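Local coordinates for iodotyrosine deiodinase (Thermotoga neapolitana, PDB 6TYK), which removes iodine and other halogens from halotyrosines such as 3-iodo-L-tyrosine, using FMN as cofactor and working as a homodimer of the nitroreductase family, at residues Leu133-Tyr138 / Val160-Gly165. Residues are numbered along the deposited sequence; the frame is centred on the assembly and turned at random. Where two conformers were deposited one is given.
Sequences LGSVPY and VILPVG. With FMN (flavin mononucleotide), chain C; IYR (3-iodo-tyrosine), chain D.
V160 brings its CG2 methyl up to P137 CA and Y138 O, a compact branched residue against the proline whose ring meets the flavin (P137 CG to FMN C9 3.8 Å). At I161 both backbone polar groups are used: Y138 N donates to I161 O (2.8 Å), and I161 N returns a bond to Y138 O (3.0 Å), lying in the carbonyl plane. The side chains of these two lie alongside each other, I161 CD1 reaching Y138 CD2 at 4.0 Å. Chi1 of 176° holds the Y138 ring opposite its own backbone N, and its edge comes to the substrate carboxylate (CE1 to IYR OXT 3.3 Å), its hydroxyl bonded to E68. L162 CD2 meets P137 CA. P163, lacking an N-H, cannot give V136 O the bond expected at this pair; its CD meets V136 O at 3.1 Å instead and packs on V136 CG1, while V136 CG2 touches the flavin at N1. P163 O accepts from S135 OG (2.6 Å) in the conformer modelled here, the small hydroxyl probably taking the place of a backbone donor and approaching from above the carbonyl plane. V164 CG1 crosses L133 CD1 obliquely, an apolar contact among buried residues. Finally G165 O takes a nearly straight bond from G134 N (2.8 Å), the return bond being weak. V136, P137 and Y138 thereby line the flavin pocket of the nitroreductase fold. Weakly bonded strand 134-135, whose S135 also pairs with V14 of the FMN-binding segment, is outermost in the chain's antiparallel sheet, beside 156-165, whose other side pairs with 100-107; L128 of helix 113-130 packs on L133, S135 and V164, and helix 94-97 covers I161 and P163.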
ATOM      1  N   LEU A 133       0.526  18.669   4.600  1.00 13.88           N
ATOM      2  CA  LEU A 133       0.824  18.020   5.868  1.00 13.57           C
ATOM      3  C   LEU A 133       1.930  17.021   5.652  1.00 14.95           C
ATOM      4  O   LEU A 133       2.143  16.554   4.531  1.00 18.86           O
ATOM      5  CB  LEU A 133      -0.413  17.319   6.422  1.00 13.54           C
ATOM      6  CG  LEU A 133      -1.577  18.269   6.682  1.00 15.07           C
ATOM      7  CD1 LEU A 133      -2.782  17.500   7.161  1.00 16.89           C
ATOM      8  CD2 LEU A 133      -1.176  19.331   7.694  1.00 18.23           C
ATOM      9  N   GLY A 134       2.643  16.708   6.727  1.00 13.87           N
ATOM     10  CA  GLY A 134       3.735  15.762   6.676  1.00 14.31           C
ATOM     11  C   GLY A 134       3.402  14.550   7.515  1.00 12.56           C
ATOM     12  O   GLY A 134       2.494  14.586   8.363  1.00 12.89           O
ATOM     13  N   SER A 135       4.135  13.474   7.277  1.00 11.78           N
ATOM     14  CA  SER A 135       3.988  12.286   8.101  0.50 11.64           C
ATOM     15  C   SER A 135       5.165  11.347   7.932  1.00 10.69           C
ATOM     16  O   SER A 135       6.082  11.594   7.141  1.00 10.74           O
ATOM     17  CB  SER A 135       2.669  11.558   7.820  0.50 13.18           C
ATOM     18  OG  SER A 135       2.423  10.548   8.796  0.50 12.22           O
ATOM     19  N   VAL A 136       5.168  10.312   8.752  1.00 11.38           N
ATOM     20  CA  VAL A 136       6.162   9.260   8.699  1.00 13.65           C
ATOM     21  C   VAL A 136       5.432   7.978   9.098  1.00 11.92           C
ATOM     22  O   VAL A 136       4.694   7.972  10.079  1.00 14.03           O
ATOM     23  CB  VAL A 136       7.341   9.535   9.660  1.00 14.92           C
ATOM     24  CG1 VAL A 136       6.845   9.835  11.076  1.00 14.74           C
ATOM     25  CG2 VAL A 136       8.311   8.365   9.669  1.00 15.67           C
ATOM     26  N   PRO A 137       5.582   6.904   8.311  1.00 12.94           N
ATOM     27  CA  PRO A 137       4.976   5.637   8.715  1.00 13.46           C
ATOM     28  C   PRO A 137       5.820   5.032   9.817  1.00 14.40           C
ATOM     29  O   PRO A 137       6.818   4.391   9.551  1.00 20.63           O
ATOM     30  CB  PRO A 137       5.067   4.778   7.444  1.00 12.84           C
ATOM     31  CG  PRO A 137       5.383   5.736   6.332  1.00 14.73           C
ATOM     32  CD  PRO A 137       6.196   6.811   6.980  1.00 15.07           C
ATOM     33  N   TYR A 138       5.434   5.272  11.053  1.00 11.54           N
ATOM     34  CA  TYR A 138       6.234   4.845  12.178  1.00 11.97           C
ATOM     35  C   TYR A 138       5.820   3.451  12.624  1.00 10.33           C
ATOM     36  O   TYR A 138       4.641   3.184  12.873  1.00 10.67           O
ATOM     37  CB  TYR A 138       6.131   5.857  13.316  1.00 12.44           C
ATOM     38  CG  TYR A 138       6.874   5.383  14.525  1.00 11.67           C
ATOM     39  CD1 TYR A 138       8.227   5.096  14.445  1.00 12.82           C
ATOM     40  CD2 TYR A 138       6.220   5.158  15.728  1.00 12.72           C
ATOM     41  CE1 TYR A 138       8.916   4.624  15.532  1.00 12.77           C
ATOM     42  CE2 TYR A 138       6.901   4.690  16.830  1.00 13.77           C
ATOM     43  CZ  TYR A 138       8.248   4.425  16.724  1.00 13.12           C
ATOM     44  OH  TYR A 138       8.939   3.946  17.810  1.00 16.62           O
ATOM     45  N   VAL A 160       0.313   0.777  11.591  1.00 11.45           N
ATOM     46  CA  VAL A 160       1.281   1.854  11.525  1.00 10.58           C
ATOM     47  C   VAL A 160       0.777   3.031  12.340  1.00 10.62           C
ATOM     48  O   VAL A 160      -0.432   3.222  12.479  1.00 12.07           O
ATOM     49  CB  VAL A 160       1.541   2.286  10.055  1.00 10.56           C
ATOM     50  CG1 VAL A 160       0.272   2.836   9.387  1.00 12.37           C
ATOM     51  CG2 VAL A 160       2.650   3.302   9.991  1.00 13.04           C
ATOM     52  N   ILE A 161       1.711   3.774  12.925  1.00  9.70           N
ATOM     53  CA  ILE A 161       1.410   5.033  13.590  1.00 10.82           C
ATOM     54  C   ILE A 161       1.877   6.117  12.650  1.00 10.94           C
ATOM     55  O   ILE A 161       3.060   6.175  12.303  1.00 11.63           O
ATOM     56  CB  ILE A 161       2.181   5.144  14.915  1.00 12.08           C
ATOM     57  CG1 ILE A 161       1.732   4.044  15.882  1.00 13.16           C
ATOM     58  CG2 ILE A 161       2.016   6.542  15.530  1.00 13.43           C
ATOM     59  CD1 ILE A 161       2.667   3.887  17.064  1.00 14.73           C
ATOM     60  N   LEU A 162       0.960   6.976  12.229  1.00 11.55           N
ATOM     61  CA  LEU A 162       1.313   8.072  11.337  1.00 11.03           C
ATOM     62  C   LEU A 162       1.189   9.401  12.061  1.00 10.20           C
ATOM     63  O   LEU A 162       0.096   9.958  12.156  1.00 11.09           O
ATOM     64  CB  LEU A 162       0.391   8.097  10.115  1.00 12.66           C
ATOM     65  CG  LEU A 162       0.488   6.931   9.142  1.00 17.07           C
ATOM     66  CD1 LEU A 162      -0.733   6.933   8.237  1.00 19.98           C
ATOM     67  CD2 LEU A 162       1.747   7.029   8.302  1.00 16.68           C
ATOM     68  N   PRO A 163       2.305   9.919  12.582  1.00 11.64           N
ATOM     69  CA  PRO A 163       2.262  11.287  13.100  1.00 12.36           C
ATOM     70  C   PRO A 163       1.944  12.221  11.944  1.00 12.63           C
ATOM     71  O   PRO A 163       2.517  12.067  10.862  1.00 13.66           O
ATOM     72  CB  PRO A 163       3.687  11.523  13.614  1.00 13.50           C
ATOM     73  CG  PRO A 163       4.267  10.140  13.777  1.00 15.47           C
ATOM     74  CD  PRO A 163       3.642   9.318  12.700  1.00 14.33           C
ATOM     75  N   VAL A 164       1.008  13.138  12.159  1.00 11.68           N
ATOM     76  CA  VAL A 164       0.602  14.071  11.119  1.00 12.76           C
ATOM     77  C   VAL A 164       0.584  15.484  11.668  1.00 13.06           C
ATOM     78  O   VAL A 164       0.102  15.729  12.769  1.00 14.45           O
ATOM     79  CB  VAL A 164      -0.792  13.731  10.563  1.00 14.12           C
ATOM     80  CG1 VAL A 164      -1.227  14.780   9.532  1.00 16.90           C
ATOM     81  CG2 VAL A 164      -0.783  12.341   9.939  1.00 15.65           C
ATOM     82  N   GLY A 165       1.120  16.412  10.892  1.00 12.41           N
ATOM     83  CA  GLY A 165       1.085  17.809  11.264  1.00 12.37           C
ATOM     84  C   GLY A 165       1.774  18.620  10.194  1.00 12.35           C
ATOM     85  O   GLY A 165       2.118  18.106   9.130  1.00 13.07           O
TER
HETATM   86  N1  FMN C 301      10.744   5.816   9.548  1.00 11.67           N
HETATM   87  C2  FMN C 301      11.108   5.878  10.864  1.00 12.49           C
HETATM   88  O2  FMN C 301      11.729   6.845  11.268  1.00 13.99           O
HETATM   89  N3  FMN C 301      10.773   4.872  11.734  1.00 12.73           N
HETATM   90  C4  FMN C 301      10.084   3.773  11.304  1.00 12.53           C
HETATM   91  O4  FMN C 301       9.800   2.881  12.112  1.00 13.36           O
HETATM   92  C4A FMN C 301       9.702   3.707   9.961  1.00 10.92           C
HETATM   93  N5  FMN C 301       8.984   2.625   9.498  1.00 12.83           N
HETATM   94  C5A FMN C 301       8.590   2.576   8.172  1.00 12.28           C
HETATM   95  C6  FMN C 301       7.850   1.490   7.724  1.00 11.62           C
HETATM   96  C7  FMN C 301       7.421   1.410   6.409  1.00 11.06           C
HETATM   97  C7M FMN C 301       6.618   0.210   5.978  1.00 12.29           C
HETATM   98  C8  FMN C 301       7.743   2.433   5.528  1.00 11.65           C
HETATM   99  C8M FMN C 301       7.295   2.377   4.092  1.00 14.36           C
HETATM  100  C9  FMN C 301       8.485   3.522   5.977  1.00 11.37           C
HETATM  101  C9A FMN C 301       8.914   3.606   7.299  1.00 11.13           C
HETATM  102  N10 FMN C 301       9.670   4.683   7.761  1.00 10.37           N
HETATM  103  C10 FMN C 301      10.019   4.745   9.092  1.00 10.76           C
HETATM  104  C1' FMN C 301      10.051   5.812   6.845  1.00 10.17           C
HETATM  105  C2' FMN C 301      11.230   5.385   5.943  1.00 10.95           C
HETATM  106  O2' FMN C 301      12.463   5.383   6.656  1.00 11.73           O
HETATM  107  C3' FMN C 301      11.287   6.313   4.726  1.00 10.82           C
HETATM  108  O3' FMN C 301      10.114   6.094   3.964  1.00 11.14           O
HETATM  109  C4' FMN C 301      12.521   6.105   3.848  1.00 11.28           C
HETATM  110  O4' FMN C 301      13.689   6.464   4.574  1.00 12.04           O
HETATM  111  C5' FMN C 301      12.439   6.948   2.586  1.00 10.63           C
HETATM  112  O5' FMN C 301      12.239   8.297   2.949  1.00 11.13           O
HETATM  113  P   FMN C 301      12.131   9.447   1.833  1.00 11.89           P
HETATM  114  O1P FMN C 301      12.072  10.743   2.636  1.00 12.26           O
HETATM  115  O2P FMN C 301      10.846   9.269   1.073  1.00 13.77           O
HETATM  116  O3P FMN C 301      13.382   9.382   0.978  1.00 11.51           O
HETATM  117  N   IYR D 302      11.548   2.017  14.114  1.00 14.81           N
HETATM  118  CA  IYR D 302      12.919   2.420  14.294  1.00 14.93           C
HETATM  119  CB  IYR D 302      13.914   1.973  13.209  1.00 14.20           C
HETATM  120  CC  IYR D 302      13.529   2.273  11.801  1.00 13.58           C
HETATM  121  CD  IYR D 302      12.973   1.261  11.019  1.00 13.17           C
HETATM  122  CE  IYR D 302      12.619   1.467   9.685  1.00 13.78           C
HETATM  123  IE  IYR D 302      11.786  -0.052   8.654  1.00 20.46           I
HETATM  124  CF  IYR D 302      12.849   2.723   9.117  1.00 12.10           C
HETATM  125  OF  IYR D 302      12.540   3.012   7.819  1.00 12.57           O
HETATM  126  CG  IYR D 302      13.400   3.763   9.888  1.00 13.34           C
HETATM  127  CH  IYR D 302      13.750   3.529  11.214  1.00 13.24           C
HETATM  128  C   IYR D 302      13.060   3.926  14.423  1.00 16.02           C
HETATM  129  O   IYR D 302      14.059   4.575  14.734  1.00 17.41           O
HETATM  130  OXT IYR D 302      11.925   4.618  14.158  1.00 14.99           O